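Long-range contacts in KLLA0E08119p (Kluyveromyces lactis, PDB 3VA7), which probably catalyses the biotin-dependent, ATP-driven carboxylation of urea to urea-1-carboxylate, the first step of urea breakdown by the allophanate route: residues Lys679-Glu684 against Lys708-Arg713; Phe928-Ala933 against Phe1098-Glu1103; Ile107-Gly112 against Ile129-Pro134. All blocks are in the same frame, centred on the assembly; numbering follows the deposited sequence.

The three contacts sample two catalytic regions of urea carboxylase, biotin carboxylase and carboxyltransferase. Contact 3 lies in the N-terminal part of the biotin carboxylase region, whereas contact 1 belongs to carboxyltransferase subdomains A and B, and residues 928-933 of contact 2 to subdomains C and D. None touches another. The centres of contacts 1 and 3 are 80 Å apart, on opposite sides of the chain's centre; contact 2 is 44 Å from contact 1 and 42 Å from contact 3, centre to centre. In contact 1 the side chain of Trp711 lies about 12 Å from the bound biotin group, too far to touch it.

Contact 1 of 3, residues Lys679-Glu684 against Lys708-Arg713; sequences KEEYIE and KPKWAR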
ATOM      1  N   LYS A 679       8.679  -2.722 -41.164  1.00 42.07           N
ATOM      2  CA  LYS A 679       9.445  -3.083 -42.352  1.00 43.68           C
ATOM      3  C   LYS A 679      10.579  -4.050 -42.021  1.00 44.42           C
ATOM      4  O   LYS A 679      11.230  -3.910 -40.967  1.00 44.83           O
ATOM      5  CB  LYS A 679       9.981  -1.851 -43.088  1.00 43.64           C
ATOM      6  CG  LYS A 679       8.939  -1.265 -44.002  1.00 44.16           C
ATOM      7  CD  LYS A 679       9.343   0.096 -44.548  1.00 50.56           C
ATOM      8  CE  LYS A 679       8.110   0.805 -45.160  1.00 54.22           C
ATOM      9  NZ  LYS A 679       7.021  -0.225 -45.526  1.00 54.75           N
ATOM     10  N   GLU A 680      10.779  -5.037 -42.914  1.00 45.35           N
ATOM     11  CA  GLU A 680      11.961  -5.926 -42.948  1.00 46.01           C
ATOM     12  C   GLU A 680      13.235  -5.279 -42.443  1.00 45.32           C
ATOM     13  O   GLU A 680      13.813  -5.763 -41.482  1.00 45.10           O
ATOM     14  CB  GLU A 680      12.231  -6.427 -44.372  1.00 47.28           C
ATOM     15  CG  GLU A 680      11.733  -7.847 -44.711  1.00 51.88           C
ATOM     16  CD  GLU A 680      12.525  -8.895 -43.971  1.00 58.84           C
ATOM     17  OE1 GLU A 680      11.919  -9.802 -43.311  1.00 56.55           O
ATOM     18  OE2 GLU A 680      13.778  -8.761 -44.036  1.00 63.39           O
ATOM     19  N   GLU A 681      13.686  -4.194 -43.085  1.00 45.07           N
ATOM     20  CA  GLU A 681      14.985  -3.608 -42.697  1.00 44.94           C
ATOM     21  C   GLU A 681      14.988  -3.125 -41.260  1.00 43.91           C
ATOM     22  O   GLU A 681      15.998  -3.279 -40.539  1.00 43.85           O
ATOM     23  CB  GLU A 681      15.543  -2.552 -43.672  1.00 45.13           C
ATOM     24  CG  GLU A 681      14.603  -1.468 -44.149  1.00 49.66           C
ATOM     25  CD  GLU A 681      15.366  -0.233 -44.691  1.00 57.14           C
ATOM     26  OE1 GLU A 681      14.766   0.507 -45.518  1.00 59.12           O
ATOM     27  OE2 GLU A 681      16.560   0.001 -44.302  1.00 57.64           O
ATOM     28  N   TYR A 682      13.856  -2.583 -40.814  1.00 42.55           N
ATOM     29  CA  TYR A 682      13.805  -2.149 -39.428  1.00 41.55           C
ATOM     30  C   TYR A 682      13.992  -3.302 -38.413  1.00 41.06           C
ATOM     31  O   TYR A 682      14.723  -3.138 -37.410  1.00 40.30           O
ATOM     32  CB  TYR A 682      12.624  -1.227 -39.089  1.00 40.95           C
ATOM     33  CG  TYR A 682      12.829  -0.726 -37.700  1.00 40.83           C
ATOM     34  CD1 TYR A 682      13.828   0.210 -37.422  1.00 37.80           C
ATOM     35  CD2 TYR A 682      12.105  -1.268 -36.634  1.00 42.69           C
ATOM     36  CE1 TYR A 682      14.073   0.635 -36.132  1.00 39.46           C
ATOM     37  CE2 TYR A 682      12.350  -0.848 -35.312  1.00 44.55           C
ATOM     38  CZ  TYR A 682      13.337   0.108 -35.073  1.00 42.89           C
ATOM     39  OH  TYR A 682      13.559   0.517 -33.777  1.00 43.62           O
ATOM     40  N   ILE A 683      13.364  -4.453 -38.687  1.00 40.18           N
ATOM     41  CA  ILE A 683      13.656  -5.689 -37.934  1.00 39.45           C
ATOM     42  C   ILE A 683      15.155  -6.068 -37.920  1.00 39.96           C
ATOM     43  O   ILE A 683      15.726  -6.412 -36.861  1.00 39.68           O
ATOM     44  CB  ILE A 683      12.849  -6.889 -38.463  1.00 39.36           C
ATOM     45  CG1 ILE A 683      11.355  -6.523 -38.569  1.00 37.44           C
ATOM     46  CG2 ILE A 683      13.121  -8.097 -37.592  1.00 37.47           C
ATOM     47  CD1 ILE A 683      10.410  -7.694 -39.044  1.00 36.62           C
ATOM     48  N   GLU A 684      15.789  -6.014 -39.089  1.00 40.72           N
ATOM     49  CA  GLU A 684      17.242  -6.158 -39.160  1.00 42.42           C
ATOM     50  C   GLU A 684      17.919  -5.120 -38.290  1.00 42.09           C
ATOM     51  O   GLU A 684      18.689  -5.498 -37.394  1.00 43.00           O
ATOM     52  CB  GLU A 684      17.791  -6.025 -40.585  1.00 43.25           C
ATOM     53  CG  GLU A 684      16.890  -6.562 -41.681  1.00 48.57           C
ATOM     54  CD  GLU A 684      17.624  -6.641 -43.022  1.00 56.39           C
ATOM     55  OE1 GLU A 684      18.852  -6.332 -43.027  1.00 57.68           O
ATOM     56  OE2 GLU A 684      16.981  -7.020 -44.050  1.00 57.75           O
ATOM     57  N   LYS A 708      15.020   4.649 -35.163  1.00 38.92           N
ATOM     58  CA  LYS A 708      13.596   4.915 -35.189  1.00 40.05           C
ATOM     59  C   LYS A 708      12.916   3.929 -36.089  1.00 40.18           C
ATOM     60  O   LYS A 708      13.480   3.548 -37.055  1.00 41.68           O
ATOM     61  CB  LYS A 708      13.345   6.362 -35.644  1.00 39.71           C
ATOM     62  CG  LYS A 708      14.001   7.412 -34.724  1.00 43.08           C
ATOM     63  CD  LYS A 708      13.671   7.225 -33.197  1.00 48.61           C
ATOM     64  CE  LYS A 708      14.600   8.046 -32.284  1.00 50.87           C
ATOM     65  NZ  LYS A 708      14.747   9.501 -32.724  1.00 52.74           N
ATOM     66  N   PRO A 709      11.690   3.500 -35.775  1.00 41.00           N
ATOM     67  CA  PRO A 709      11.036   2.432 -36.594  1.00 41.07           C
ATOM     68  C   PRO A 709      10.531   2.825 -37.965  1.00 40.48           C
ATOM     69  O   PRO A 709      10.167   3.984 -38.199  1.00 41.06           O
ATOM     70  CB  PRO A 709       9.830   1.986 -35.739  1.00 40.86           C
ATOM     71  CG  PRO A 709      10.111   2.509 -34.363  1.00 42.00           C
ATOM     72  CD  PRO A 709      10.950   3.770 -34.532  1.00 41.37           C
ATOM     73  N   LYS A 710      10.492   1.849 -38.859  1.00 39.43           N
ATOM     74  CA  LYS A 710       9.844   2.061 -40.118  1.00 39.06           C
ATOM     75  C   LYS A 710       8.658   1.140 -40.104  1.00 38.77           C
ATOM     76  O   LYS A 710       8.790  -0.078 -39.961  1.00 39.29           O
ATOM     77  CB  LYS A 710      10.786   1.781 -41.305  1.00 39.79           C
ATOM     78  CG  LYS A 710      12.215   2.287 -41.147  1.00 38.52           C
ATOM     79  CD  LYS A 710      13.067   1.809 -42.289  1.00 40.35           C
ATOM     80  CE  LYS A 710      13.992   2.911 -42.775  1.00 42.06           C
ATOM     81  NZ  LYS A 710      15.212   2.976 -41.986  1.00 40.32           N
ATOM     82  N   TRP A 711       7.493   1.744 -40.201  1.00 38.29           N
ATOM     83  CA  TRP A 711       6.252   1.047 -40.017  1.00 38.53           C
ATOM     84  C   TRP A 711       5.665   0.471 -41.316  1.00 38.36           C
ATOM     85  O   TRP A 711       5.789   1.041 -42.384  1.00 38.41           O
ATOM     86  CB  TRP A 711       5.257   1.980 -39.334  1.00 38.34           C
ATOM     87  CG  TRP A 711       5.736   2.465 -38.011  1.00 39.46           C
ATOM     88  CD1 TRP A 711       6.159   3.735 -37.700  1.00 40.32           C
ATOM     89  CD2 TRP A 711       5.872   1.700 -36.807  1.00 40.08           C
ATOM     90  NE1 TRP A 711       6.520   3.814 -36.376  1.00 38.25           N
ATOM     91  CE2 TRP A 711       6.348   2.584 -35.799  1.00 39.05           C
ATOM     92  CE3 TRP A 711       5.597   0.367 -36.462  1.00 39.88           C
ATOM     93  CZ2 TRP A 711       6.565   2.172 -34.478  1.00 38.52           C
ATOM     94  CZ3 TRP A 711       5.823  -0.046 -35.128  1.00 38.37           C
ATOM     95  CH2 TRP A 711       6.316   0.853 -34.164  1.00 38.24           C
ATOM     96  N   ALA A 712       5.018  -0.676 -41.205  1.00 38.75           N
ATOM     97  CA  ALA A 712       4.458  -1.351 -42.352  1.00 38.92           C
ATOM     98  C   ALA A 712       3.106  -0.800 -42.610  1.00 39.20           C
ATOM     99  O   ALA A 712       2.584  -0.992 -43.671  1.00 40.78           O
ATOM    100  CB  ALA A 712       4.383  -2.885 -42.120  1.00 38.40           C
ATOM    101  N   ARG A 713       2.502  -0.163 -41.625  1.00 39.69           N
ATOM    102  CA  ARG A 713       1.164   0.392 -41.787  1.00 39.71           C
ATOM    103  C   ARG A 713       1.324   1.900 -41.711  1.00 40.50           C
ATOM    104  O   ARG A 713       2.345   2.400 -41.201  1.00 40.50           O
ATOM    105  CB  ARG A 713       0.192  -0.110 -40.700  1.00 39.74           C
ATOM    106  CG  ARG A 713       0.040  -1.609 -40.557  1.00 37.34           C
ATOM    107  CD  ARG A 713      -0.938  -1.927 -39.438  1.00 37.22           C
ATOM    108  NE  ARG A 713      -0.438  -1.460 -38.148  1.00 39.79           N
ATOM    109  CZ  ARG A 713      -1.097  -1.490 -36.983  1.00 40.26           C
ATOM    110  NH1 ARG A 713      -2.313  -1.977 -36.898  1.00 41.22           N
ATOM    111  NH2 ARG A 713      -0.532  -1.009 -35.877  1.00 39.71           N
TER
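Lys679 N donates to Lys710 O at 2.9 Å, a nearly straight bond (170° at the hydrogen) that joins segment 679-684 to the irregular 708-713 loop. The nearest CA pair is Lys679 and Ala712, 5.3 Å apart, and Ala712 continues the pairing through a backbone bond with Leu677. From the helix, Tyr682 brings its ring against Pro709: CG stands anti to the backbone N (chi1 -172°), which carries the ring over to the loop. There Pro709 CA sits over the centre of one face, 3.4 Å from the centroid, in a CH-pi contact. The phenol OH is hydrogen-bonded to Pro707 O. Lys710 CB packs on Lys679 CD at 3.9 Å, the two side chains crossing at about a right angle. Farther out, the bent Lys710 chain brings NZ to 4.0 Å from Glu681 OE2, opposite charges too distant for a salt bridge. Pro709 CB also lies over one face of the Trp711 ring, offset toward its rim, and Trp711 NE1 bonds to Asp741 OD1. Pro709 thus meets both aromatic rings, and Phe738 of strand 735-739 touches all three residues: a helix-on-loop contact at the sheet of carboxyltransferase subdomains A and B.

Contact 2 of 3, residues Phe928-Ala933 against Phe1098-Glu1103; sequences FKLPMA and FKIDVE
Val1102 CG1 rests over the centre of the Phe928 ring, 3.6 Å from the centroid and 12° off the normal, a CH-pi contact between side chains lying side by side. With CG anti to the carbonyl carbon (chi1 -77°), the Phe928 ring also brings CD2 to 4.0 Å from Ile1100 CG2. That same methyl meets Leu930 CD2, making Ile1100 a bridge between the two residues. Replacing Phe928 by alanine is likely to strip Val1102 CG1 of its aromatic partner and open a gap beside Ile1100. Strand 922-934, in the carboxyltransferase subdomain C and D region, lies in a mixed sheet, antiparallel to 1101-1108 (170° between the short segments) and parallel to 1075-1081; Phe928 and Val1102 form a non-hydrogen-bonded pair. Next to it, Lys929 N gives a straight 2.9 Å bond to Asp1101 O. A water then takes over the return link, donating to Lys929 O at 2.7 Å and accepting from Asp1101 N. The aliphatic part of Lys929 runs alongside Asp1101, CD 3.8 Å from OD1. Where the two segments diverge, Pro931 CG still meets Phe1098 CZ at 4.1 Å. Helix 1083-1094 backs Phe1098 through Ile1089 and Asn1093, and strand 1075-1081 bonds to the backbone of Phe928, Leu930 and Met932.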
ATOM      1  N   PHE A 928     -21.459  -0.130 -13.339  1.00 26.06           N
ATOM      2  CA  PHE A 928     -20.894   0.847 -12.430  1.00 26.73           C
ATOM      3  C   PHE A 928     -21.250   2.256 -12.916  1.00 28.05           C
ATOM      4  O   PHE A 928     -20.985   2.601 -14.087  1.00 28.54           O
ATOM      5  CB  PHE A 928     -19.355   0.691 -12.395  1.00 27.17           C
ATOM      6  CG  PHE A 928     -18.862  -0.496 -11.569  1.00 24.85           C
ATOM      7  CD1 PHE A 928     -18.954  -1.788 -12.063  1.00 22.27           C
ATOM      8  CD2 PHE A 928     -18.342  -0.308 -10.287  1.00 23.34           C
ATOM      9  CE1 PHE A 928     -18.517  -2.923 -11.290  1.00 23.40           C
ATOM     10  CE2 PHE A 928     -17.910  -1.427  -9.509  1.00 25.83           C
ATOM     11  CZ  PHE A 928     -17.987  -2.740 -10.035  1.00 21.51           C
ATOM     12  N   LYS A 929     -21.814   3.071 -12.022  1.00 27.77           N
ATOM     13  CA  LYS A 929     -21.981   4.494 -12.294  1.00 27.71           C
ATOM     14  C   LYS A 929     -21.023   5.326 -11.448  1.00 27.82           C
ATOM     15  O   LYS A 929     -21.136   5.386 -10.189  1.00 28.22           O
ATOM     16  CB  LYS A 929     -23.437   4.902 -12.050  1.00 28.85           C
ATOM     17  CG  LYS A 929     -24.284   4.631 -13.293  1.00 29.50           C
ATOM     18  CD  LYS A 929     -25.724   4.448 -12.969  1.00 31.54           C
ATOM     19  CE  LYS A 929     -26.455   4.059 -14.263  1.00 33.17           C
ATOM     20  NZ  LYS A 929     -27.887   3.802 -13.927  1.00 33.19           N
ATOM     21  N   LEU A 930     -20.077   5.967 -12.126  1.00 26.72           N
ATOM     22  CA  LEU A 930     -18.939   6.538 -11.435  1.00 27.18           C
ATOM     23  C   LEU A 930     -18.814   8.051 -11.660  1.00 27.53           C
ATOM     24  O   LEU A 930     -18.878   8.515 -12.820  1.00 29.13           O
ATOM     25  CB  LEU A 930     -17.664   5.827 -11.939  1.00 28.10           C
ATOM     26  CG  LEU A 930     -17.474   4.315 -11.659  1.00 28.00           C
ATOM     27  CD1 LEU A 930     -16.116   3.890 -12.082  1.00 25.13           C
ATOM     28  CD2 LEU A 930     -17.651   4.020 -10.163  1.00 25.61           C
ATOM     29  N   PRO A 931     -18.601   8.830 -10.579  1.00 26.64           N
ATOM     30  CA  PRO A 931     -18.503  10.277 -10.713  1.00 26.52           C
ATOM     31  C   PRO A 931     -17.242  10.662 -11.446  1.00 26.48           C
ATOM     32  O   PRO A 931     -16.189  10.122 -11.158  1.00 26.71           O
ATOM     33  CB  PRO A 931     -18.379  10.761  -9.264  1.00 25.33           C
ATOM     34  CG  PRO A 931     -17.847   9.594  -8.535  1.00 25.45           C
ATOM     35  CD  PRO A 931     -18.328   8.389  -9.199  1.00 26.59           C
ATOM     36  N   MET A 932     -17.318  11.622 -12.356  1.00 26.87           N
ATOM     37  CA  MET A 932     -16.085  12.100 -13.008  1.00 26.74           C
ATOM     38  C   MET A 932     -16.070  13.635 -13.159  1.00 26.08           C
ATOM     39  O   MET A 932     -17.029  14.278 -13.672  1.00 26.68           O
ATOM     40  CB  MET A 932     -15.901  11.381 -14.350  1.00 26.67           C
ATOM     41  CG  MET A 932     -14.653  11.756 -15.099  1.00 32.27           C
ATOM     42  SD  MET A 932     -15.013  11.971 -16.882  1.00 42.94           S
ATOM     43  CE  MET A 932     -15.303  13.693 -16.853  1.00 41.09           C
ATOM     44  N   ALA A 933     -14.985  14.220 -12.691  1.00 25.32           N
ATOM     45  CA  ALA A 933     -14.649  15.605 -13.020  1.00 25.13           C
ATOM     46  C   ALA A 933     -14.014  15.786 -14.430  1.00 24.87           C
ATOM     47  O   ALA A 933     -12.927  15.281 -14.721  1.00 25.68           O
ATOM     48  CB  ALA A 933     -13.791  16.192 -11.947  1.00 24.26           C
ATOM     49  N   PHE A1098     -18.054   5.933   0.900  1.00 35.39           N
ATOM     50  CA  PHE A1098     -18.717   6.313  -0.335  1.00 33.69           C
ATOM     51  C   PHE A1098     -19.368   5.098  -1.009  1.00 33.40           C
ATOM     52  O   PHE A1098     -18.745   4.098  -1.266  1.00 33.73           O
ATOM     53  CB  PHE A1098     -17.734   7.038  -1.278  1.00 32.72           C
ATOM     54  CG  PHE A1098     -18.308   7.313  -2.646  1.00 32.82           C
ATOM     55  CD1 PHE A1098     -19.204   8.371  -2.854  1.00 31.97           C
ATOM     56  CD2 PHE A1098     -17.984   6.508  -3.724  1.00 31.71           C
ATOM     57  CE1 PHE A1098     -19.734   8.611  -4.085  1.00 31.90           C
ATOM     58  CE2 PHE A1098     -18.532   6.756  -4.973  1.00 32.34           C
ATOM     59  CZ  PHE A1098     -19.406   7.795  -5.154  1.00 32.47           C
ATOM     60  N   LYS A1099     -20.633   5.225  -1.338  1.00 34.33           N
ATOM     61  CA  LYS A1099     -21.459   4.136  -1.795  1.00 34.17           C
ATOM     62  C   LYS A1099     -21.424   4.059  -3.315  1.00 33.46           C
ATOM     63  O   LYS A1099     -22.193   4.702  -4.037  1.00 33.58           O
ATOM     64  CB  LYS A1099     -22.872   4.334  -1.233  1.00 34.36           C
ATOM     65  CG  LYS A1099     -23.982   3.557  -1.935  1.00 39.88           C
ATOM     66  CD  LYS A1099     -24.059   2.103  -1.530  1.00 47.56           C
ATOM     67  CE  LYS A1099     -25.367   1.506  -2.126  1.00 54.35           C
ATOM     68  NZ  LYS A1099     -26.007   0.362  -1.352  1.00 56.60           N
ATOM     69  N   ILE A1100     -20.533   3.225  -3.800  1.00 32.74           N
ATOM     70  CA  ILE A1100     -20.444   2.983  -5.217  1.00 32.36           C
ATOM     71  C   ILE A1100     -21.734   2.447  -5.804  1.00 32.49           C
ATOM     72  O   ILE A1100     -22.299   1.505  -5.287  1.00 32.59           O
ATOM     73  CB  ILE A1100     -19.309   2.024  -5.547  1.00 31.67           C
ATOM     74  CG1 ILE A1100     -18.063   2.490  -4.805  1.00 29.39           C
ATOM     75  CG2 ILE A1100     -19.124   1.956  -7.097  1.00 32.33           C
ATOM     76  CD1 ILE A1100     -16.841   2.193  -5.482  1.00 24.72           C
ATOM     77  N   ASP A1101     -22.164   3.038  -6.911  1.00 31.99           N
ATOM     78  CA  ASP A1101     -23.413   2.673  -7.487  1.00 32.46           C
ATOM     79  C   ASP A1101     -23.139   1.533  -8.418  1.00 32.32           C
ATOM     80  O   ASP A1101     -22.688   1.735  -9.557  1.00 33.47           O
ATOM     81  CB  ASP A1101     -24.093   3.893  -8.173  1.00 32.87           C
ATOM     82  CG  ASP A1101     -25.417   3.532  -8.938  1.00 35.49           C
ATOM     83  OD1 ASP A1101     -26.207   4.464  -9.215  1.00 38.80           O
ATOM     84  OD2 ASP A1101     -25.680   2.354  -9.301  1.00 36.66           O
ATOM     85  N   VAL A1102     -23.421   0.333  -7.936  1.00 32.18           N
ATOM     86  CA  VAL A1102     -23.248  -0.892  -8.705  1.00 32.52           C
ATOM     87  C   VAL A1102     -24.491  -1.731  -8.690  1.00 33.80           C
ATOM     88  O   VAL A1102     -25.002  -2.048  -7.622  1.00 32.70           O
ATOM     89  CB  VAL A1102     -22.185  -1.881  -8.063  1.00 32.52           C
ATOM     90  CG1 VAL A1102     -21.447  -2.583  -9.154  1.00 30.95           C
ATOM     91  CG2 VAL A1102     -21.238  -1.195  -7.099  1.00 28.71           C
ATOM     92  N   GLU A1103     -24.898  -2.178  -9.865  1.00 36.17           N
ATOM     93  CA  GLU A1103     -25.996  -3.122 -10.020  1.00 39.11           C
ATOM     94  C   GLU A1103     -25.590  -4.376 -10.766  1.00 39.87           C
ATOM     95  O   GLU A1103     -25.074  -4.294 -11.870  1.00 39.54           O
ATOM     96  CB  GLU A1103     -27.178  -2.464 -10.769  1.00 39.22           C
ATOM     97  CG  GLU A1103     -27.848  -1.351  -9.965  1.00 44.36           C
ATOM     98  CD  GLU A1103     -28.353  -1.830  -8.584  1.00 49.91           C
ATOM     99  OE1 GLU A1103     -28.853  -2.985  -8.510  1.00 54.27           O
ATOM    100  OE2 GLU A1103     -28.260  -1.066  -7.587  1.00 47.64           O
TER
HETATM  101  O   HOH W   1     -20.789   5.525  -7.498  1.00 35.10           O

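Contact 3 of 3, residues Ile107-Gly112 against Ile129-Pro134; sequences IIPGYG and IVFVGP
A beta-alpha-beta unit, strand 106-108, helix 118-125 and strand 130-131, brings Ile107 beside Phe131 as a parallel bridge with CA atoms 5.0 Å apart. Ile107 uses both backbone polar atoms. Its N donates to Val130 O at 3.0 Å, whereas its O receives Val132 N at 2.7 Å in a nearly straight bond. Phe131 CA adds a CA-H...O contact to the same oxygen. On the face of the sheet bearing Ile107 and Phe131, Ile129 CG2 meets Ile107 CD1 at 3.5 Å; CG2, anti to the backbone N of Ile129, is the branch turned onto both CG1 and CD1 of Ile107. Helix 92-101 covers both isoleucines through Ile96 and Ala99. On the other face, Ile108 and Val132 meet at their branch points, CB to CB 3.8 Å, both touching Met341 of helix 337-345. Beyond the strand ends, Pro109 CG approaches Phe131 CE1 at 3.8 Å. An inverse gamma turn centred at Val132 bends the chain as strand 130-131 finishes; Val132 O is hydrogen-bonded to a glycerol, probably from the crystallisation liquor. Neighbouring strand 33-36 lies on the far side of 106-108, so 130-131 closes one edge of the five-stranded parallel sheet in the N-terminal biotin carboxylase domain, with strand order 3-2-1-4-5 as in a Rossmann-like alpha/beta fold.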
ATOM      1  N   ILE A 107     -24.658  13.470  29.395  1.00 34.17           N
ATOM      2  CA  ILE A 107     -23.346  13.382  28.768  1.00 33.81           C
ATOM      3  C   ILE A 107     -22.431  12.502  29.604  1.00 33.84           C
ATOM      4  O   ILE A 107     -22.337  12.662  30.830  1.00 34.88           O
ATOM      5  CB  ILE A 107     -22.694  14.754  28.601  1.00 33.86           C
ATOM      6  CG1 ILE A 107     -23.598  15.673  27.776  1.00 34.05           C
ATOM      7  CG2 ILE A 107     -21.304  14.613  27.991  1.00 31.61           C
ATOM      8  CD1 ILE A 107     -23.252  17.150  27.948  1.00 37.48           C
ATOM      9  N   ILE A 108     -21.813  11.529  28.953  1.00 32.54           N
ATOM     10  CA  ILE A 108     -20.887  10.686  29.636  1.00 31.67           C
ATOM     11  C   ILE A 108     -19.561  11.007  28.979  1.00 32.35           C
ATOM     12  O   ILE A 108     -19.454  11.000  27.747  1.00 32.22           O
ATOM     13  CB  ILE A 108     -21.288   9.197  29.612  1.00 30.56           C
ATOM     14  CG1 ILE A 108     -20.240   8.331  30.316  1.00 27.65           C
ATOM     15  CG2 ILE A 108     -21.496   8.728  28.204  1.00 31.66           C
ATOM     16  CD1 ILE A 108     -20.679   6.915  30.601  1.00 21.50           C
ATOM     17  N   PRO A 109     -18.551  11.335  29.816  1.00 32.71           N
ATOM     18  CA  PRO A 109     -17.313  11.960  29.361  1.00 32.38           C
ATOM     19  C   PRO A 109     -16.156  11.030  29.039  1.00 33.61           C
ATOM     20  O   PRO A 109     -15.217  11.461  28.348  1.00 34.84           O
ATOM     21  CB  PRO A 109     -16.931  12.835  30.544  1.00 31.86           C
ATOM     22  CG  PRO A 109     -17.460  12.094  31.719  1.00 30.84           C
ATOM     23  CD  PRO A 109     -18.632  11.275  31.290  1.00 31.68           C
ATOM     24  N   GLY A 110     -16.190   9.784  29.517  1.00 33.68           N
ATOM     25  CA  GLY A 110     -15.014   8.917  29.415  1.00 34.32           C
ATOM     26  C   GLY A 110     -13.962   9.299  30.447  1.00 34.52           C
ATOM     27  O   GLY A 110     -14.290   9.549  31.633  1.00 34.98           O
ATOM     28  N   TYR A 111     -12.720   9.270  29.980  1.00 34.50           N
ATOM     29  CA  TYR A 111     -11.504   9.752  30.649  1.00 35.13           C
ATOM     30  C   TYR A 111     -10.635  10.537  29.669  1.00 36.38           C
ATOM     31  O   TYR A 111     -10.706  10.304  28.459  1.00 36.32           O
ATOM     32  CB  TYR A 111     -10.664   8.599  31.183  1.00 34.52           C
ATOM     33  CG  TYR A 111     -10.714   7.334  30.369  1.00 33.88           C
ATOM     34  CD1 TYR A 111     -10.069   7.228  29.125  1.00 33.95           C
ATOM     35  CD2 TYR A 111     -11.407   6.234  30.838  1.00 32.72           C
ATOM     36  CE1 TYR A 111     -10.137   6.047  28.372  1.00 32.84           C
ATOM     37  CE2 TYR A 111     -11.469   5.058  30.111  1.00 33.06           C
ATOM     38  CZ  TYR A 111     -10.825   4.963  28.895  1.00 36.50           C
ATOM     39  OH  TYR A 111     -10.894   3.749  28.226  1.00 41.90           O
ATOM     40  N   GLY A 112      -9.795  11.442  30.195  1.00 37.74           N
ATOM     41  CA  GLY A 112      -9.179  12.488  29.387  1.00 37.88           C
ATOM     42  C   GLY A 112     -10.213  13.580  29.189  1.00 38.81           C
ATOM     43  O   GLY A 112     -11.298  13.528  29.772  1.00 38.44           O
ATOM     44  N   ILE A 129     -28.586  19.166  31.535  1.00 47.66           N
ATOM     45  CA  ILE A 129     -28.012  17.941  31.019  1.00 45.43           C
ATOM     46  C   ILE A 129     -27.278  17.204  32.155  1.00 44.20           C
ATOM     47  O   ILE A 129     -26.385  17.754  32.792  1.00 44.14           O
ATOM     48  CB  ILE A 129     -27.058  18.241  29.857  1.00 45.51           C
ATOM     49  CG1 ILE A 129     -27.781  18.931  28.710  1.00 44.85           C
ATOM     50  CG2 ILE A 129     -26.465  16.986  29.303  1.00 45.14           C
ATOM     51  CD1 ILE A 129     -26.783  19.638  27.744  1.00 45.07           C
ATOM     52  N   VAL A 130     -27.660  15.954  32.401  1.00 42.68           N
ATOM     53  CA  VAL A 130     -27.029  15.147  33.449  1.00 41.05           C
ATOM     54  C   VAL A 130     -25.632  14.633  33.052  1.00 39.30           C
ATOM     55  O   VAL A 130     -25.532  13.753  32.252  1.00 40.82           O
ATOM     56  CB  VAL A 130     -27.917  13.935  33.796  1.00 41.32           C
ATOM     57  CG1 VAL A 130     -27.232  13.070  34.829  1.00 39.58           C
ATOM     58  CG2 VAL A 130     -29.285  14.394  34.274  1.00 39.43           C
ATOM     59  N   PHE A 131     -24.574  15.239  33.578  1.00 37.59           N
ATOM     60  CA  PHE A 131     -23.161  14.761  33.554  1.00 34.78           C
ATOM     61  C   PHE A 131     -22.992  13.421  34.256  1.00 34.19           C
ATOM     62  O   PHE A 131     -23.179  13.351  35.461  1.00 32.61           O
ATOM     63  CB  PHE A 131     -22.330  15.759  34.346  1.00 33.80           C
ATOM     64  CG  PHE A 131     -20.878  15.397  34.475  1.00 31.53           C
ATOM     65  CD1 PHE A 131     -20.007  15.568  33.403  1.00 28.73           C
ATOM     66  CD2 PHE A 131     -20.363  14.948  35.699  1.00 29.83           C
ATOM     67  CE1 PHE A 131     -18.623  15.264  33.522  1.00 30.86           C
ATOM     68  CE2 PHE A 131     -18.990  14.661  35.843  1.00 28.87           C
ATOM     69  CZ  PHE A 131     -18.115  14.815  34.751  1.00 29.08           C
ATOM     70  N   VAL A 132     -22.640  12.364  33.518  1.00 34.06           N
ATOM     71  CA  VAL A 132     -22.479  11.042  34.133  1.00 34.04           C
ATOM     72  C   VAL A 132     -21.102  11.046  34.750  1.00 35.00           C
ATOM     73  O   VAL A 132     -20.140  10.718  34.103  1.00 36.24           O
ATOM     74  CB  VAL A 132     -22.604   9.913  33.107  1.00 33.60           C
ATOM     75  CG1 VAL A 132     -22.542   8.579  33.774  1.00 28.87           C
ATOM     76  CG2 VAL A 132     -23.892  10.066  32.381  1.00 33.26           C
ATOM     77  N   GLY A 133     -21.011  11.504  35.987  1.00 35.65           N
ATOM     78  CA  GLY A 133     -19.746  11.684  36.661  1.00 36.70           C
ATOM     79  C   GLY A 133     -20.033  12.387  37.964  1.00 37.95           C
ATOM     80  O   GLY A 133     -21.205  12.718  38.232  1.00 37.21           O
ATOM     81  N   PRO A 134     -18.978  12.642  38.770  1.00 38.42           N
ATOM     82  CA  PRO A 134     -19.184  13.355  40.037  1.00 39.32           C
ATOM     83  C   PRO A 134     -19.387  14.869  39.866  1.00 40.53           C
ATOM     84  O   PRO A 134     -19.126  15.437  38.773  1.00 40.52           O
ATOM     85  CB  PRO A 134     -17.919  13.033  40.809  1.00 38.72           C
ATOM     86  CG  PRO A 134     -16.887  12.869  39.740  1.00 38.39           C
ATOM     87  CD  PRO A 134     -17.570  12.291  38.556  1.00 37.94           C
TER